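Local coordinates for putative glycosidase ph117-related (Bacteroides thetaiotaomicron, PDB 5A7V), which probably acts on mannosides as a member of glycoside hydrolase family GH130, and binds mannose at two neighbouring sites in its central pocket, at residues M159-W164 / R170-T175; I102-S107 / W164-P169; F259-G264 / Q269-G274. All blocks are in the same frame, centred on the assembly; numbering follows the deposited sequence.

Overall arrangement
Contact 1 pairs the two strands of a beta hairpin, and contact 2 joins its connecting loop to a loop of the preceding four-stranded sheet. The two share Trp164, touch where Thr162 packs on Pro169, and have centres about 13 Å apart. Both border the site where a mannose is modelled in its alpha and beta forms. Contact 3 belongs to another sheet and supplies Leu270 and Glu272 to the pocket of a second mannose; its centre is about 22 Å from that of contact 1 and about 23 Å from that of contact 2. It touches neither, its nearest atoms staying about 7 Å from contact 1 and about 9 Å from contact 2.

Contact 1: M159-W164 / R170-T175; sequences MTYTQW and RLAIAT. With BMA (beta-D-mannopyranose), chain C; MAN (alpha-D-mannopyranose), chain D; SO4 (sulfate ion), chain I.
The Tyr161 ring carries the methyl of Ala172 over one face, with Ala172 CB 4.2 Å from the Tyr161 ring centroid and displaced toward the rim in a CH-pi contact. The backbone carbon of Ile173 lies at the ring's edge, and Phe128 adds an edge-to-face partner. Tyr161 CG sits between its own backbone N and carbonyl carbon (chi1 72°), which swings the ring across onto the partner strand; there the hydroxyl bonds Glu139 and, through a water, Ile173 O. Ala172 CB also meets the amide of Gln163, 3.5 Å from Gln163 CD. That amide is anchored through NE2 by Glu139 and Gln135, whereas Gln163 OE1 is buried with no partner in the model. The guanidinium of Arg170 takes a sulfate in its plane, at the edge, NH1 reaching sulfate O1 at 2.9 Å and NH2 reaching sulfate O4 at 2.8 Å; Phe198 O and Asn199 steady the same group. At the end of the strand the Trp164 indole has the sugar's exocyclic carbon over its centre, with Trp164 CD2 3.5 Å from C6 of beta-D-mannopyranose. On the other side of the sheet Thr160 and Ile173 run side by side, Thr160 CG2 being 3.7 Å from Ile173 CD1. Six backbone hydrogen bonds link the pairs Met159-Ala174, Tyr161-Ala172 and Gln163-Arg170. This is a twisted antiparallel beta hairpin, the inner two strands of a four-stranded sheet, as in the blades of the GH130 five-bladed beta-propeller.

Contact 2: I102-S107 / W164-P169; sequences IGHRTS and WNRHIP. With MAN (alpha-D-mannopyranose), chain D; BMA (beta-D-mannopyranose), chain C; SO4 (sulfate ion), chain I; SO4 (sulfate ion), chain G.
Arg166 reaches across to Gly103 and His104, joining the hairpin tip of one four-stranded propeller sheet to a loop of the sheet before it, at the rim of the mannose site. Beyond CB, the bend at chi2 (-72°) brings Arg166 CD to 3.4 Å from Gly103 O, and a further bend at chi3 (-81°) turns NE and the guanidinium over His104. Arg166 NE and CZ pass above His104 CD2, each at 3.8 Å. Arg166 NH2 then comes over the centre of the imidazole, so the guanidinium lies flat on the ring with planes 13° apart. Arg166 NH1 turns to water: one molecule links it to Gly103 O and Arg105 O. The imidazole is held from its edge as well, His104 ND1 donating in the ring plane to a sulfate oxygen, O4, at 2.8 Å.

At the root of the same residue, Arg166 N sits over the Trp164 face opposite the one that meets the sugar. Behind the tip, Asn165 OD1 accepts from His167 N, closing an Asx turn, and from Ile168 N, extending it to an Asx motif. Gly103, at positive phi, lets the sugar come close: its CA is 3.3 Å from O4 of beta-D-mannopyranose. The indole is fixed by Trp164 NE1, which donates to Gly103 O at 2.8 Å, in the carbonyl plane and on a lone pair.

Contact 3: F259-G264 / Q269-G274; sequences FSPRDG and QLTECG. With MAN (alpha-D-mannopyranose), chain E.
One residue beyond Thr271, which packs on Pro261, the carboxylate of Glu272 turns to the mannose: Glu272 OE2 accepts from O2 of alpha-D-mannopyranose at 2.6 Å and is also hydrogen-bonded to Ser204. The extended side chain, with CG anti to the backbone N (chi1 177°), carries the acid into a pocket where Asp146, Glu231, Tyr306, Asp367 and Asn78 bond the same sugar. Leu270 lines it too, its CD1 4.0 Å from the sugar's O1.

Thr271 points the other way, toward the segment 259-264, and shares the bulk of the contact about equally with Pro261. Its methyl presses on the junction of Ser260 and Pro261, with Thr271 CG2 3.5 Å from Pro261 N, and the same Thr271 CG2 comes within 3.9 Å of Phe259 CE2. Thr271 OG1 faces the proline ring, 3.7 Å from Pro261 CD; it is buried and has no polar partner in the model. Pro261 leans on the backbone of Gln269, with Pro261 CG 3.6 Å from Gln269 O. The contact is thus van der Waals packing behind the sugar-binding side of the strand.

Gln269 and Leu270 together face Lys291 as a classic beta bulge where this chain pairs with strand 283-291, while Phe259 tucks its ring against strands 306-314 and 320-324.

Contact 1: M159-W164 / R170-T175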
loop_
_atom_site.group_PDB
_atom_site.type_symbol
_atom_site.label_atom_id
_atom_site.label_comp_id
_atom_site.label_asym_id
_atom_site.label_seq_id
_atom_site.Cartn_x
_atom_site.Cartn_y
_atom_site.Cartn_z
ATOM N N MET A 159 6.833 7.291 -6.818
ATOM C CA MET A 159 6.834 6.265 -5.738
ATOM C C MET A 159 6.829 6.966 -4.401
ATOM O O MET A 159 7.705 7.809 -4.118
ATOM C CB MET A 159 8.110 5.427 -5.763
ATOM C CG MET A 159 8.190 4.360 -4.667
ATOM S SD MET A 159 9.819 3.708 -4.325
ATOM C CE MET A 159 10.133 2.866 -5.875
ATOM N N THR A 160 5.868 6.589 -3.547
ATOM C CA THR A 160 5.938 6.937 -2.137
ATOM C C THR A 160 6.448 5.659 -1.386
ATOM O O THR A 160 6.136 4.533 -1.780
ATOM C CB THR A 160 4.581 7.334 -1.584
ATOM O OG1 THR A 160 3.693 6.219 -1.647
ATOM C CG2 THR A 160 3.958 8.522 -2.355
ATOM N N TYR A 161 7.289 5.858 -0.410
ATOM C CA TYR A 161 7.850 4.707 0.354
ATOM C C TYR A 161 8.334 5.188 1.707
ATOM O O TYR A 161 8.344 6.390 1.986
ATOM C CB TYR A 161 8.980 4.059 -0.461
ATOM C CG TYR A 161 10.267 4.865 -0.542
ATOM C CD1 TYR A 161 10.389 5.941 -1.463
ATOM C CD2 TYR A 161 11.326 4.544 0.219
ATOM C CE1 TYR A 161 11.522 6.689 -1.535
ATOM C CE2 TYR A 161 12.511 5.272 0.184
ATOM C CZ TYR A 161 12.629 6.370 -0.742
ATOM O OH TYR A 161 13.841 7.053 -0.854
ATOM N N THR A 162 8.669 4.225 2.594
ATOM C CA THR A 162 9.218 4.559 3.884
ATOM C C THR A 162 10.743 4.429 3.919
ATOM O O THR A 162 11.284 3.370 3.532
ATOM C CB THR A 162 8.673 3.595 4.970
ATOM O OG1 THR A 162 7.258 3.511 4.825
ATOM C CG2 THR A 162 9.014 4.127 6.338
ATOM N N GLN A 163 11.412 5.467 4.404
ATOM C CA GLN A 163 12.823 5.407 4.738
ATOM C C GLN A 163 12.939 4.915 6.176
ATOM O O GLN A 163 12.317 5.507 7.058
ATOM C CB GLN A 163 13.468 6.816 4.601
ATOM C CG GLN A 163 13.314 7.414 3.232
ATOM C CD GLN A 163 13.905 8.797 3.184
ATOM O OE1 GLN A 163 13.464 9.712 3.905
ATOM N NE2 GLN A 163 14.856 8.989 2.316
ATOM N N TRP A 164 13.782 3.920 6.412
ATOM C CA TRP A 164 13.934 3.397 7.755
ATOM C C TRP A 164 15.405 3.306 8.141
ATOM O O TRP A 164 16.195 2.556 7.530
ATOM C CB TRP A 164 13.223 2.046 7.902
ATOM C CG TRP A 164 13.247 1.352 9.241
ATOM C CD1 TRP A 164 13.504 0.031 9.428
ATOM C CD2 TRP A 164 12.975 1.907 10.536
ATOM N NE1 TRP A 164 13.351 -0.301 10.750
ATOM C CE2 TRP A 164 13.025 0.825 11.468
ATOM C CE3 TRP A 164 12.642 3.180 11.015
ATOM C CZ2 TRP A 164 12.777 0.984 12.836
ATOM C CZ3 TRP A 164 12.371 3.328 12.385
ATOM C CH2 TRP A 164 12.430 2.235 13.282
ATOM N N ARG A 170 10.225 7.539 7.780
ATOM C CA ARG A 170 9.783 8.751 7.093
ATOM C C ARG A 170 9.179 8.440 5.717
ATOM O O ARG A 170 9.746 7.672 4.933
ATOM C CB ARG A 170 10.940 9.736 6.901
ATOM C CG ARG A 170 11.543 10.285 8.179
ATOM C CD ARG A 170 12.717 11.219 7.889
ATOM N NE ARG A 170 13.179 11.985 9.047
ATOM C CZ ARG A 170 14.049 11.533 9.950
ATOM N NH1 ARG A 170 14.566 10.317 9.836
ATOM N NH2 ARG A 170 14.432 12.309 10.944
ATOM N N LEU A 171 8.049 9.075 5.435
ATOM C CA LEU A 171 7.422 8.999 4.112
ATOM C C LEU A 171 8.244 9.832 3.103
ATOM O O LEU A 171 8.438 11.030 3.336
ATOM C CB LEU A 171 6.000 9.555 4.177
ATOM C CG LEU A 171 5.169 9.466 2.909
ATOM C CD1 LEU A 171 5.040 8.065 2.372
ATOM C CD2 LEU A 171 3.788 10.095 3.102
ATOM N N ALA A 172 8.713 9.162 2.070
ATOM C CA ALA A 172 9.601 9.785 1.072
ATOM C C ALA A 172 9.125 9.522 -0.327
ATOM O O ALA A 172 8.257 8.716 -0.585
ATOM C CB ALA A 172 11.027 9.293 1.265
ATOM N N ILE A 173 9.729 10.258 -1.290
ATOM C CA ILE A 173 9.316 10.235 -2.705
ATOM C C ILE A 173 10.523 9.893 -3.584
ATOM O O ILE A 173 11.639 10.431 -3.360
ATOM C CB ILE A 173 8.716 11.588 -3.172
ATOM C CG1 ILE A 173 7.652 12.143 -2.228
ATOM C CG2 ILE A 173 8.214 11.470 -4.593
ATOM C CD1 ILE A 173 6.378 11.290 -2.131
ATOM N N ALA A 174 10.287 9.044 -4.554
ATOM C CA ALA A 174 11.280 8.815 -5.640
ATOM C C ALA A 174 10.528 8.825 -6.956
ATOM O O ALA A 174 9.343 8.531 -7.027
ATOM C CB ALA A 174 11.995 7.475 -5.446
ATOM N N THR A 175 11.254 9.226 -8.027
ATOM C CA THR A 175 10.642 9.289 -9.341
ATOM C C THR A 175 11.482 8.593 -10.400
ATOM O O THR A 175 12.712 8.434 -10.238
ATOM C CB THR A 175 10.370 10.746 -9.803
ATOM O OG1 THR A 175 11.595 11.450 -9.940
ATOM C CG2 THR A 175 9.473 11.491 -8.798
HETATM C C1 BMA C . 7.029 -1.362 11.723
HETATM C C2 BMA C . 6.651 -2.212 10.506
HETATM C C3 BMA C . 7.916 -2.688 9.829
HETATM C C4 BMA C . 8.816 -1.509 9.512
HETATM C C5 BMA C . 8.966 -0.569 10.714
HETATM C C6 BMA C . 9.723 0.702 10.379
HETATM O O1 BMA C . 5.946 -0.883 12.505
HETATM O O2 BMA C . 5.910 -1.432 9.557
HETATM O O3 BMA C . 7.653 -3.488 8.614
HETATM O O4 BMA C . 10.096 -2.041 9.135
HETATM O O5 BMA C . 7.696 -0.174 11.284
HETATM O O6 BMA C . 9.106 1.458 9.332
HETATM C C1 MAN D . 7.143 -1.224 11.728
HETATM C C2 MAN D . 6.487 -1.925 10.616
HETATM C C3 MAN D . 7.627 -2.561 9.853
HETATM C C4 MAN D . 8.734 -1.595 9.450
HETATM C C5 MAN D . 9.151 -0.712 10.612
HETATM C C6 MAN D . 9.863 0.547 10.165
HETATM O O1 MAN D . 7.658 -1.996 12.745
HETATM O O2 MAN D . 5.829 -1.047 9.710
HETATM O O3 MAN D . 7.198 -3.208 8.646
HETATM O O4 MAN D . 9.888 -2.334 9.008
HETATM O O5 MAN D . 8.037 -0.259 11.357
HETATM O O6 MAN D . 9.074 1.353 9.284
HETATM S S SO4 I . 17.199 10.688 12.691
HETATM O O1 SO4 I . 16.237 9.708 12.169
HETATM O O2 SO4 I . 18.381 10.776 11.785
HETATM O O3 SO4 I . 17.611 10.269 14.062
HETATM O O4 SO4 I . 16.624 12.056 12.721
HETATM O O HOH W 1 13.526 9.734 -1.440
#

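Contact 2: I102-S107 / W164-P169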
loop_
_atom_site.group_PDB
_atom_site.type_symbol
_atom_site.label_atom_id
_atom_site.label_comp_id
_atom_site.label_asym_id
_atom_site.label_seq_id
_atom_site.Cartn_x
_atom_site.Cartn_y
_atom_site.Cartn_z
ATOM N N ILE A 102 10.787 -7.777 13.614
ATOM C CA ILE A 102 10.088 -6.927 12.658
ATOM C C ILE A 102 10.769 -5.570 12.613
ATOM O O ILE A 102 11.057 -4.950 13.627
ATOM C CB ILE A 102 8.584 -6.787 12.993
ATOM C CG1 ILE A 102 7.850 -8.090 12.592
ATOM C CG2 ILE A 102 7.933 -5.609 12.260
ATOM C CD1 ILE A 102 6.423 -8.129 13.051
ATOM N N GLY A 103 11.115 -5.135 11.382
ATOM C CA GLY A 103 11.847 -3.901 11.193
ATOM C C GLY A 103 13.339 -3.953 11.448
ATOM O O GLY A 103 14.030 -2.918 11.406
ATOM N N HIS A 104 13.873 -5.154 11.712
ATOM C CA HIS A 104 15.292 -5.327 12.007
ATOM C C HIS A 104 16.090 -5.891 10.858
ATOM O O HIS A 104 17.277 -6.197 11.038
ATOM C CB HIS A 104 15.473 -6.217 13.255
ATOM C CG HIS A 104 15.000 -5.568 14.508
ATOM N ND1 HIS A 104 15.345 -6.003 15.742
ATOM C CD2 HIS A 104 14.260 -4.450 14.704
ATOM C CE1 HIS A 104 14.820 -5.213 16.661
ATOM N NE2 HIS A 104 14.103 -4.306 16.053
ATOM N N ARG A 105 15.476 -6.016 9.681
ATOM C CA ARG A 105 16.200 -6.450 8.482
ATOM C C ARG A 105 16.488 -5.221 7.609
ATOM O O ARG A 105 16.234 -4.080 8.019
ATOM C CB ARG A 105 15.348 -7.481 7.701
ATOM C CG ARG A 105 14.892 -8.694 8.506
ATOM C CD ARG A 105 13.562 -8.491 9.227
ATOM N NE ARG A 105 13.157 -9.750 9.844
ATOM C CZ ARG A 105 12.594 -10.754 9.215
ATOM N NH1 ARG A 105 12.180 -10.667 7.952
ATOM N NH2 ARG A 105 12.407 -11.919 9.874
ATOM N N THR A 106 17.017 -5.448 6.423
ATOM C CA THR A 106 17.115 -4.355 5.419
ATOM C C THR A 106 16.122 -4.674 4.297
ATOM O O THR A 106 16.135 -5.803 3.730
ATOM C CB THR A 106 18.551 -4.243 4.840
ATOM O OG1 THR A 106 19.487 -3.971 5.879
ATOM C CG2 THR A 106 18.604 -3.109 3.808
ATOM N N SER A 107 15.267 -3.698 3.979
ATOM C CA SER A 107 14.299 -3.804 2.905
ATOM C C SER A 107 14.865 -3.176 1.614
ATOM O O SER A 107 15.416 -2.065 1.620
ATOM C CB SER A 107 13.006 -3.070 3.295
ATOM O OG SER A 107 12.322 -3.795 4.349
ATOM N N TRP A 164 13.782 3.920 6.412
ATOM C CA TRP A 164 13.934 3.397 7.755
ATOM C C TRP A 164 15.405 3.306 8.141
ATOM O O TRP A 164 16.195 2.556 7.530
ATOM C CB TRP A 164 13.223 2.046 7.902
ATOM C CG TRP A 164 13.247 1.352 9.241
ATOM C CD1 TRP A 164 13.504 0.031 9.428
ATOM C CD2 TRP A 164 12.975 1.907 10.536
ATOM N NE1 TRP A 164 13.351 -0.301 10.750
ATOM C CE2 TRP A 164 13.025 0.825 11.468
ATOM C CE3 TRP A 164 12.642 3.180 11.015
ATOM C CZ2 TRP A 164 12.777 0.984 12.836
ATOM C CZ3 TRP A 164 12.371 3.328 12.385
ATOM C CH2 TRP A 164 12.430 2.235 13.282
ATOM N N ASN A 165 15.764 4.041 9.197
ATOM C CA ASN A 165 17.133 4.060 9.746
ATOM C C ASN A 165 17.233 3.542 11.178
ATOM O O ASN A 165 18.196 3.817 11.887
ATOM C CB ASN A 165 17.710 5.484 9.664
ATOM C CG ASN A 165 16.971 6.468 10.541
ATOM O OD1 ASN A 165 15.978 6.118 11.208
ATOM N ND2 ASN A 165 17.428 7.705 10.547
ATOM N N ARG A 166 16.212 2.788 11.600
ATOM C CA ARG A 166 16.083 2.241 12.971
ATOM C C ARG A 166 15.809 3.301 14.027
ATOM O O ARG A 166 15.741 2.965 15.216
ATOM C CB ARG A 166 17.274 1.378 13.333
ATOM C CG ARG A 166 17.325 0.093 12.533
ATOM C CD ARG A 166 16.286 -0.894 12.942
ATOM N NE ARG A 166 16.677 -1.627 14.122
ATOM C CZ ARG A 166 17.573 -2.626 14.118
ATOM N NH1 ARG A 166 18.218 -3.007 12.975
ATOM N NH2 ARG A 166 17.846 -3.236 15.254
ATOM N N HIS A 167 15.603 4.568 13.607
ATOM C CA HIS A 167 15.210 5.632 14.535
ATOM C C HIS A 167 13.815 6.152 14.237
ATOM O O HIS A 167 12.921 6.019 15.065
ATOM C CB HIS A 167 16.237 6.779 14.603
ATOM C CG HIS A 167 15.894 7.810 15.637
ATOM N ND1 HIS A 167 16.214 9.139 15.516
ATOM C CD2 HIS A 167 15.194 7.706 16.796
ATOM C CE1 HIS A 167 15.725 9.821 16.544
ATOM N NE2 HIS A 167 15.107 8.964 17.338
ATOM N N ILE A 168 13.609 6.716 13.054
ATOM C CA ILE A 168 12.353 7.342 12.666
ATOM C C ILE A 168 11.993 6.860 11.246
ATOM O O ILE A 168 12.820 6.970 10.346
ATOM C CB ILE A 168 12.463 8.885 12.684
ATOM C CG1 ILE A 168 12.783 9.390 14.089
ATOM C CG2 ILE A 168 11.178 9.510 12.176
ATOM C CD1 ILE A 168 13.130 10.868 14.201
ATOM N N PRO A 169 10.779 6.304 11.035
ATOM C CA PRO A 169 10.312 6.004 9.682
ATOM C C PRO A 169 9.808 7.273 9.032
ATOM O O PRO A 169 9.063 8.034 9.638
ATOM C CB PRO A 169 9.153 5.026 9.890
ATOM C CG PRO A 169 8.678 5.274 11.273
ATOM C CD PRO A 169 9.758 5.965 12.050
HETATM C C1 MAN D . 7.143 -1.224 11.728
HETATM C C2 MAN D . 6.487 -1.925 10.616
HETATM C C3 MAN D . 7.627 -2.561 9.853
HETATM C C4 MAN D . 8.734 -1.595 9.450
HETATM C C5 MAN D . 9.151 -0.712 10.612
HETATM C C6 MAN D . 9.863 0.547 10.165
HETATM O O1 MAN D . 7.658 -1.996 12.745
HETATM O O2 MAN D . 5.829 -1.047 9.710
HETATM O O3 MAN D . 7.198 -3.208 8.646
HETATM O O4 MAN D . 9.888 -2.334 9.008
HETATM O O5 MAN D . 8.037 -0.259 11.357
HETATM O O6 MAN D . 9.074 1.353 9.284
HETATM C C1 BMA C . 7.029 -1.362 11.723
HETATM C C2 BMA C . 6.651 -2.212 10.506
HETATM C C3 BMA C . 7.916 -2.688 9.829
HETATM C C4 BMA C . 8.816 -1.509 9.512
HETATM C C5 BMA C . 8.966 -0.569 10.714
HETATM C C6 BMA C . 9.723 0.702 10.379
HETATM O O1 BMA C . 5.946 -0.883 12.505
HETATM O O2 BMA C . 5.910 -1.432 9.557
HETATM O O3 BMA C . 7.653 -3.488 8.614
HETATM O O4 BMA C . 10.096 -2.041 9.135
HETATM O O5 BMA C . 7.696 -0.174 11.284
HETATM O O6 BMA C . 9.106 1.458 9.332
HETATM S S SO4 I . 17.199 10.688 12.691
HETATM O O1 SO4 I . 16.237 9.708 12.169
HETATM O O2 SO4 I . 18.381 10.776 11.785
HETATM O O3 SO4 I . 17.611 10.269 14.062
HETATM O O4 SO4 I . 16.624 12.056 12.721
HETATM S S SO4 G . 17.964 -8.256 15.943
HETATM O O1 SO4 G . 18.263 -7.031 15.110
HETATM O O2 SO4 G . 18.670 -8.067 17.231
HETATM O O3 SO4 G . 18.430 -9.402 15.131
HETATM O O4 SO4 G . 16.483 -8.564 16.173
HETATM O O HOH W 2 16.933 -2.686 10.267
HETATM O O HOH W 3 19.606 -5.714 12.516
#

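Contact 3: F259-G264 / Q269-G274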
loop_
_atom_site.group_PDB
_atom_site.type_symbol
_atom_site.label_atom_id
_atom_site.label_comp_id
_atom_site.label_asym_id
_atom_site.label_seq_id
_atom_site.Cartn_x
_atom_site.Cartn_y
_atom_site.Cartn_z
ATOM N N PHE A 259 -10.057 11.213 9.045
ATOM C CA PHE A 259 -10.808 10.256 9.896
ATOM C C PHE A 259 -9.800 9.405 10.627
ATOM O O PHE A 259 -8.595 9.451 10.357
ATOM C CB PHE A 259 -11.851 9.435 9.109
ATOM C CG PHE A 259 -11.321 8.361 8.183
ATOM C CD1 PHE A 259 -11.051 8.609 6.842
ATOM C CD2 PHE A 259 -11.196 7.032 8.646
ATOM C CE1 PHE A 259 -10.647 7.603 5.979
ATOM C CE2 PHE A 259 -10.802 6.027 7.811
ATOM C CZ PHE A 259 -10.489 6.304 6.459
ATOM N N SER A 260 -10.328 8.646 11.599
ATOM C CA SER A 260 -9.503 7.949 12.550
ATOM C C SER A 260 -10.061 6.545 12.831
ATOM O O SER A 260 -11.203 6.233 12.463
ATOM C CB SER A 260 -9.532 8.743 13.868
ATOM O OG SER A 260 -8.894 10.016 13.690
ATOM N N PRO A 261 -9.254 5.719 13.493
ATOM C CA PRO A 261 -9.807 4.451 14.009
ATOM C C PRO A 261 -11.022 4.687 14.894
ATOM O O PRO A 261 -11.182 5.755 15.483
ATOM C CB PRO A 261 -8.650 3.834 14.791
ATOM C CG PRO A 261 -7.418 4.484 14.226
ATOM C CD PRO A 261 -7.836 5.882 13.866
ATOM N N ARG A 262 -11.866 3.669 14.967
ATOM C CA ARG A 262 -13.133 3.756 15.693
ATOM C C ARG A 262 -13.368 2.511 16.530
ATOM O O ARG A 262 -12.950 1.404 16.179
ATOM C CB ARG A 262 -14.301 3.961 14.742
ATOM C CG ARG A 262 -14.388 2.888 13.715
ATOM C CD ARG A 262 -15.471 3.053 12.670
ATOM N NE ARG A 262 -15.199 2.121 11.610
ATOM C CZ ARG A 262 -16.027 1.725 10.674
ATOM N NH1 ARG A 262 -17.255 2.227 10.596
ATOM N NH2 ARG A 262 -15.614 0.781 9.839
ATOM N N ASP A 263 -14.082 2.671 17.633
ATOM C CA ASP A 263 -14.397 1.541 18.505
ATOM C C ASP A 263 -15.387 0.605 17.794
ATOM O O ASP A 263 -16.317 1.034 17.082
ATOM C CB ASP A 263 -15.034 2.016 19.783
ATOM C CG ASP A 263 -14.099 2.707 20.752
ATOM O OD1 ASP A 263 -12.863 2.781 20.493
ATOM O OD2 ASP A 263 -14.614 3.156 21.845
ATOM N N GLY A 264 -15.243 -0.698 18.063
ATOM C CA GLY A 264 -16.239 -1.654 17.628
ATOM C C GLY A 264 -16.119 -2.272 16.265
ATOM O O GLY A 264 -16.891 -3.129 15.898
ATOM N N GLN A 269 -7.571 0.161 15.717
ATOM C CA GLN A 269 -6.266 0.601 16.199
ATOM C C GLN A 269 -5.537 1.481 15.185
ATOM O O GLN A 269 -4.856 2.438 15.592
ATOM C CB GLN A 269 -5.397 -0.613 16.579
ATOM C CG GLN A 269 -4.112 -0.250 17.309
ATOM C CD GLN A 269 -3.480 -1.482 17.981
ATOM O OE1 GLN A 269 -4.195 -2.353 18.451
ATOM N NE2 GLN A 269 -2.193 -1.571 17.954
ATOM N N LEU A 270 -5.669 1.149 13.885
ATOM C CA LEU A 270 -5.006 1.936 12.796
ATOM C C LEU A 270 -5.994 2.026 11.650
ATOM O O LEU A 270 -6.825 1.116 11.425
ATOM C CB LEU A 270 -3.759 1.229 12.281
ATOM C CG LEU A 270 -2.642 0.965 13.248
ATOM C CD1 LEU A 270 -1.563 0.107 12.565
ATOM C CD2 LEU A 270 -2.042 2.221 13.825
ATOM N N THR A 271 -5.852 3.134 10.906
ATOM C CA THR A 271 -6.500 3.358 9.586
ATOM C C THR A 271 -5.380 3.804 8.635
ATOM O O THR A 271 -5.060 5.006 8.567
ATOM C CB THR A 271 -7.630 4.447 9.635
ATOM O OG1 THR A 271 -7.097 5.628 10.246
ATOM C CG2 THR A 271 -8.830 3.983 10.459
ATOM N N GLU A 272 -4.780 2.858 7.954
ATOM C CA GLU A 272 -3.505 3.087 7.275
ATOM C C GLU A 272 -3.720 3.013 5.772
ATOM O O GLU A 272 -4.220 2.054 5.209
ATOM C CB GLU A 272 -2.495 2.020 7.688
ATOM C CG GLU A 272 -1.146 2.160 6.952
ATOM C CD GLU A 272 -0.007 1.401 7.566
ATOM O OE1 GLU A 272 -0.289 0.460 8.393
ATOM O OE2 GLU A 272 1.159 1.746 7.294
ATOM N N CYS A 273 -3.355 4.106 5.096
ATOM C CA CYS A 273 -3.592 4.242 3.635
ATOM C C CYS A 273 -3.049 3.059 2.867
ATOM O O CYS A 273 -1.987 2.557 3.179
ATOM C CB CYS A 273 -3.029 5.582 3.147
ATOM S SG CYS A 273 -3.894 7.017 3.847
ATOM N N GLY A 274 -3.777 2.626 1.829
ATOM C CA GLY A 274 -3.382 1.493 1.011
ATOM C C GLY A 274 -2.832 1.918 -0.378
ATOM O O GLY A 274 -1.889 2.737 -0.421
HETATM C C1 MAN E . 2.701 -1.288 9.508
HETATM C C2 MAN E . 2.639 -1.282 7.965
HETATM C C3 MAN E . 3.460 -2.365 7.240
HETATM C C4 MAN E . 3.319 -3.732 7.935
HETATM C C5 MAN E . 2.422 -3.678 9.186
HETATM C C6 MAN E . 2.418 -5.011 9.969
HETATM O O1 MAN E . 1.473 -0.636 10.145
HETATM O O2 MAN E . 3.106 0.016 7.571
HETATM O O3 MAN E . 4.843 -2.067 7.199
HETATM O O4 MAN E . 2.833 -4.623 6.951
HETATM O O5 MAN E . 2.948 -2.610 10.035
HETATM O O6 MAN E . 3.740 -5.283 10.453
#